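Local coordinates for protein CrmK (Actinoalloteichus sp. WH1-2216-6, PDB 5I1V) that is a flavin-dependent oxidase with covalently bound FAD, taking part in the recycling of a shunt product during caerulomycin biosynthesis, at residues L252-C255 with P260-G263; G337-V342 with D412-H417. One frame throughout, in Å; residues are numbered along the deposited sequence.

Interaction 1: residues L252-C255 with P260-G263; sequences LRNC and PNIG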
loop_
_atom_site.group_PDB
_atom_site.type_symbol
_atom_site.label_atom_id
_atom_site.label_comp_id
_atom_site.label_asym_id
_atom_site.label_seq_id
_atom_site.Cartn_x
_atom_site.Cartn_y
_atom_site.Cartn_z
ATOM N N LEU A 252 -24.383 21.450 -2.494
ATOM C CA LEU A 252 -24.646 22.487 -3.482
ATOM C C LEU A 252 -24.822 23.895 -2.913
ATOM O O LEU A 252 -24.723 24.870 -3.644
ATOM C CB LEU A 252 -25.803 22.122 -4.379
ATOM C CG LEU A 252 -25.531 20.882 -5.233
ATOM C CD1 LEU A 252 -26.861 20.249 -5.595
ATOM C CD2 LEU A 252 -24.692 21.185 -6.460
ATOM N N ARG A 253 -25.012 24.001 -1.608
ATOM C CA ARG A 253 -24.934 25.293 -0.919
ATOM C C ARG A 253 -23.535 25.622 -0.465
ATOM O O ARG A 253 -23.293 26.737 -0.022
ATOM C CB ARG A 253 -25.843 25.310 0.321
ATOM C CG ARG A 253 -27.294 25.571 -0.020
ATOM C CD ARG A 253 -28.250 25.008 1.030
ATOM N NE ARG A 253 -27.652 24.975 2.357
ATOM C CZ ARG A 253 -27.793 23.978 3.232
ATOM N NH1 ARG A 253 -28.530 22.904 2.958
ATOM N NH2 ARG A 253 -27.172 24.059 4.403
ATOM N N ASN A 254 -22.609 24.682 -0.575
ATOM C CA ASN A 254 -21.298 24.846 0.040
ATOM C C ASN A 254 -20.117 24.494 -0.894
ATOM O O ASN A 254 -19.071 23.993 -0.412
ATOM C CB ASN A 254 -21.238 24.015 1.311
ATOM C CG ASN A 254 -21.990 24.672 2.471
ATOM O OD1 ASN A 254 -21.603 25.736 2.923
ATOM N ND2 ASN A 254 -23.073 24.065 2.907
ATOM N N CYS A 255 -20.268 24.759 -2.185
ATOM C CA CYS A 255 -19.305 24.269 -3.176
ATOM C C CYS A 255 -18.470 25.383 -3.804
ATOM O O CYS A 255 -17.721 25.112 -4.763
ATOM C CB CYS A 255 -19.995 23.429 -4.254
ATOM S SG CYS A 255 -21.197 24.395 -5.191
ATOM N N PRO A 260 -18.014 29.388 4.093
ATOM C CA PRO A 260 -17.242 29.079 5.301
ATOM C C PRO A 260 -17.098 27.573 5.604
ATOM O O PRO A 260 -16.330 27.185 6.512
ATOM C CB PRO A 260 -18.033 29.789 6.409
ATOM C CG PRO A 260 -19.452 29.787 5.902
ATOM C CD PRO A 260 -19.331 29.995 4.420
ATOM N N ASN A 261 -17.806 26.732 4.854
ATOM C CA ASN A 261 -17.605 25.304 4.933
ATOM C C ASN A 261 -16.779 24.707 3.752
ATOM O O ASN A 261 -16.729 23.486 3.602
ATOM C CB ASN A 261 -18.940 24.588 5.040
ATOM C CG ASN A 261 -19.793 25.123 6.178
ATOM O OD1 ASN A 261 -19.400 25.034 7.334
ATOM N ND2 ASN A 261 -20.943 25.710 5.849
ATOM N N ILE A 262 -16.061 25.526 2.978
ATOM C CA ILE A 262 -15.414 24.983 1.777
ATOM C C ILE A 262 -14.337 23.974 2.119
ATOM O O ILE A 262 -14.063 23.064 1.322
ATOM C CB ILE A 262 -14.912 26.078 0.815
ATOM C CG1 ILE A 262 -14.531 25.477 -0.557
ATOM C CG2 ILE A 262 -13.777 26.903 1.452
ATOM C CD1 ILE A 262 -15.643 24.735 -1.276
ATOM N N GLY A 263 -13.774 24.106 3.312
ATOM C CA GLY A 263 -12.730 23.229 3.783
ATOM C C GLY A 263 -13.226 21.856 4.164
ATOM O O GLY A 263 -12.431 20.930 4.267
#

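Interaction 2: residues G337-V342 with D412-H417; sequences GVRRKV and DEDEEH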
loop_
_atom_site.group_PDB
_atom_site.type_symbol
_atom_site.label_atom_id
_atom_site.label_comp_id
_atom_site.label_asym_id
_atom_site.label_seq_id
_atom_site.Cartn_x
_atom_site.Cartn_y
_atom_site.Cartn_z
ATOM N N GLY A 337 -5.885 -9.051 -8.265
ATOM C CA GLY A 337 -6.620 -10.126 -8.933
ATOM C C GLY A 337 -8.093 -9.814 -9.070
ATOM O O GLY A 337 -8.935 -10.736 -9.084
ATOM N N VAL A 338 -8.415 -8.532 -9.187
ATOM C CA VAL A 338 -9.815 -8.087 -9.168
ATOM C C VAL A 338 -10.307 -7.614 -10.520
ATOM O O VAL A 338 -9.614 -6.850 -11.224
ATOM C CB VAL A 338 -9.983 -6.936 -8.153
ATOM C CG1 VAL A 338 -11.415 -6.428 -8.125
ATOM C CG2 VAL A 338 -9.557 -7.420 -6.783
ATOM N N ARG A 339 -11.510 -8.034 -10.869
ATOM C CA ARG A 339 -12.170 -7.621 -12.110
ATOM C C ARG A 339 -13.085 -6.440 -11.775
ATOM O O ARG A 339 -13.700 -6.418 -10.701
ATOM C CB ARG A 339 -12.920 -8.795 -12.716
ATOM C CG ARG A 339 -12.060 -10.009 -13.008
ATOM C CD ARG A 339 -12.864 -11.240 -13.424
ATOM N NE ARG A 339 -13.298 -11.205 -14.823
ATOM C CZ ARG A 339 -12.537 -11.548 -15.865
ATOM N NH1 ARG A 339 -11.282 -11.944 -15.703
ATOM N NH2 ARG A 339 -13.016 -11.446 -17.095
ATOM N N ARG A 340 -13.159 -5.451 -12.650
ATOM C CA ARG A 340 -13.854 -4.184 -12.329
ATOM C C ARG A 340 -14.530 -3.565 -13.494
ATOM O O ARG A 340 -14.092 -3.733 -14.640
ATOM C CB ARG A 340 -12.879 -3.097 -11.827
ATOM C CG ARG A 340 -11.811 -3.571 -10.882
ATOM C CD ARG A 340 -10.789 -2.471 -10.598
ATOM N NE ARG A 340 -9.760 -2.987 -9.686
ATOM C CZ ARG A 340 -9.915 -3.082 -8.370
ATOM N NH1 ARG A 340 -8.946 -3.605 -7.627
ATOM N NH2 ARG A 340 -11.048 -2.677 -7.793
ATOM N N LYS A 341 -15.555 -2.760 -13.206
ATOM C CA LYS A 341 -16.128 -1.856 -14.157
ATOM C C LYS A 341 -16.448 -0.535 -13.413
ATOM O O LYS A 341 -17.012 -0.541 -12.311
ATOM C CB LYS A 341 -17.378 -2.463 -14.766
ATOM C CG LYS A 341 -18.147 -1.600 -15.755
ATOM C CD LYS A 341 -17.435 -1.403 -17.065
ATOM C CE LYS A 341 -18.226 -0.508 -18.018
ATOM N NZ LYS A 341 -17.337 0.251 -18.963
ATOM N N VAL A 342 -16.067 0.595 -13.999
ATOM C CA VAL A 342 -16.323 1.906 -13.370
ATOM C C VAL A 342 -17.089 2.793 -14.337
ATOM O O VAL A 342 -17.016 2.629 -15.555
ATOM C CB VAL A 342 -15.058 2.640 -12.908
ATOM C CG1 VAL A 342 -14.342 1.855 -11.807
ATOM C CG2 VAL A 342 -14.164 2.954 -14.125
ATOM N N ASP A 412 -16.787 -16.027 -14.451
ATOM C CA ASP A 412 -18.160 -16.482 -14.691
ATOM C C ASP A 412 -19.201 -15.463 -14.295
ATOM O O ASP A 412 -20.319 -15.518 -14.799
ATOM C CB ASP A 412 -18.465 -17.770 -13.925
ATOM C CG ASP A 412 -17.684 -18.971 -14.446
ATOM O OD1 ASP A 412 -17.157 -18.907 -15.587
ATOM O OD2 ASP A 412 -17.606 -19.983 -13.707
ATOM N N GLU A 413 -18.864 -14.527 -13.402
ATOM C CA GLU A 413 -19.856 -13.545 -12.971
ATOM C C GLU A 413 -19.865 -12.265 -13.800
ATOM O O GLU A 413 -20.676 -11.386 -13.537
ATOM C CB GLU A 413 -19.688 -13.232 -11.481
ATOM C CG GLU A 413 -19.986 -14.417 -10.571
ATOM C CD GLU A 413 -19.596 -14.185 -9.113
ATOM O OE1 GLU A 413 -19.411 -13.017 -8.669
ATOM O OE2 GLU A 413 -19.476 -15.190 -8.389
ATOM N N ASP A 414 -18.987 -12.150 -14.798
ATOM C CA ASP A 414 -18.859 -10.897 -15.540
ATOM C C ASP A 414 -20.213 -10.359 -15.981
ATOM O O ASP A 414 -20.528 -9.186 -15.756
ATOM C CB ASP A 414 -17.985 -11.070 -16.779
ATOM C CG ASP A 414 -16.502 -11.173 -16.464
ATOM O OD1 ASP A 414 -16.087 -11.249 -15.289
ATOM O OD2 ASP A 414 -15.740 -11.201 -17.453
ATOM N N GLU A 415 -21.011 -11.214 -16.631
ATOM C CA GLU A 415 -22.272 -10.765 -17.215
ATOM C C GLU A 415 -23.202 -10.101 -16.206
ATOM O O GLU A 415 -23.821 -9.136 -16.547
ATOM C CB GLU A 415 -23.014 -11.904 -17.954
ATOM C CG GLU A 415 -22.582 -12.062 -19.417
ATOM C CD GLU A 415 -23.463 -13.038 -20.218
ATOM O OE1 GLU A 415 -24.124 -13.910 -19.591
ATOM O OE2 GLU A 415 -23.495 -12.936 -21.477
ATOM N N GLU A 416 -23.260 -10.581 -14.973
ATOM C CA GLU A 416 -24.279 -10.090 -14.041
ATOM C C GLU A 416 -23.810 -8.784 -13.381
ATOM O O GLU A 416 -24.604 -7.858 -13.201
ATOM C CB GLU A 416 -24.664 -11.164 -13.026
ATOM C CG GLU A 416 -23.840 -11.221 -11.752
ATOM C CD GLU A 416 -23.893 -12.584 -11.058
ATOM O OE1 GLU A 416 -23.541 -13.611 -11.697
ATOM O OE2 GLU A 416 -24.255 -12.630 -9.860
ATOM N N HIS A 417 -22.518 -8.698 -13.074
ATOM C CA HIS A 417 -21.939 -7.428 -12.601
ATOM C C HIS A 417 -21.976 -6.343 -13.647
ATOM O O HIS A 417 -22.310 -5.229 -13.331
ATOM C CB HIS A 417 -20.538 -7.631 -12.108
ATOM C CG HIS A 417 -20.466 -8.602 -10.993
ATOM N ND1 HIS A 417 -21.231 -8.470 -9.861
ATOM C CD2 HIS A 417 -19.804 -9.770 -10.871
ATOM C CE1 HIS A 417 -21.011 -9.498 -9.062
ATOM N NE2 HIS A 417 -20.130 -10.294 -9.646
#

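Interaction 1: residues L252-C255 with P260-G263
Asn254 and Ile262 mark the closest backbone approach, their CA atoms 6.1 Å apart where the chain leaves helix 237-253 and, four residues further on, comes back past its end. Two asparagines join the segments through their side chains. Asn261 ND2 donates to Asn254 OD1 at 3.0 Å, with an N-H...O angle of 174°. The acceptor lies in the amide plane of Asn261, but the donor stands well above the carbonyl plane of Asn254, and the two amides are turned 76° apart. Asn254 CG is anti to the carbonyl carbon (chi1 -77°), which sets the amide on the side of the returning segment. OD1 also bonds Ser259 OG, while ND2 of the same amide bonds Trp250 O; Asn261 OD1 is taken by Arg294. Next along the chain, Ile262 CD1 rests 3.6 Å from Asn254 O, which is hydrogen-bonded by Arg143, and 3.8 Å from Cys255 C. With an alanine here in place of Asn254, Asn261 ND2 and Ser259 OG would probably both lose their shared partner OD1, and Trp250 O its amide donor. These bonds pin the short helix-to-strand connection between helix 237-253 and strand 265-271 of the large antiparallel sheet.

Interaction 2: residues G337-V342 with D412-H417
Arg339 and Asp414 form a bidentate, side-on salt bridge that ties strand 339-347 of the large antiparallel sheet to the first turn of helix 414-428. NE of Arg339 donates to Asp414 OD1 at 2.8 Å, and Arg339 NH2 reaches Asp414 OD2, also at 2.8 Å. Each oxygen offers its syn lone pair, and the guanidinium and carboxylate planes are only 16° apart, so the two groups meet edge to edge, with both bonds somewhat bent at the hydrogen. Arg339 bends at chi3 (79°), which turns its NE edge toward the helix, although the nearest CA atoms, those of Arg339 and Asp414, remain 8.2 Å apart.

A second shell fixes this pair. Trp408 NE1 also bonds Asp414 OD1, giving that oxygen two donors, and the Trp408 backbone pairs with that of Arg339 in the sheet. Trp408 meets the ring of His417 as well, the two planes inclined to each other. One turn of the chain is tied internally: Glu413 O accepts from the backbone N of both Glu416 and His417. His417 ND1 is held by Tyr368 OH, while His417 NE2 donates in its ring plane to the anti lone pair of Glu413 OE1 at 3.0 Å.

How the interactions relate
Interaction 1 lies in the loop that leads from helix 237-253 into strand 265-271 of the large antiparallel sheet; interaction 2 starts on a strand of that sheet, 339-347, and crosses to helix 414-428, so the two share no helix or strand. Their centres are 36 Å apart and their nearest atoms about 21 Å, so they do not touch. Interaction 1 is local in sequence, partly buried and uncharged, joining neutral amides and an isoleucine methyl. Interaction 2 bridges 69 intervening residues and is a surface contact, carried by opposite charges. The two bury 173 and 98 Å². Both lie away from the annotated FAD-binding residues.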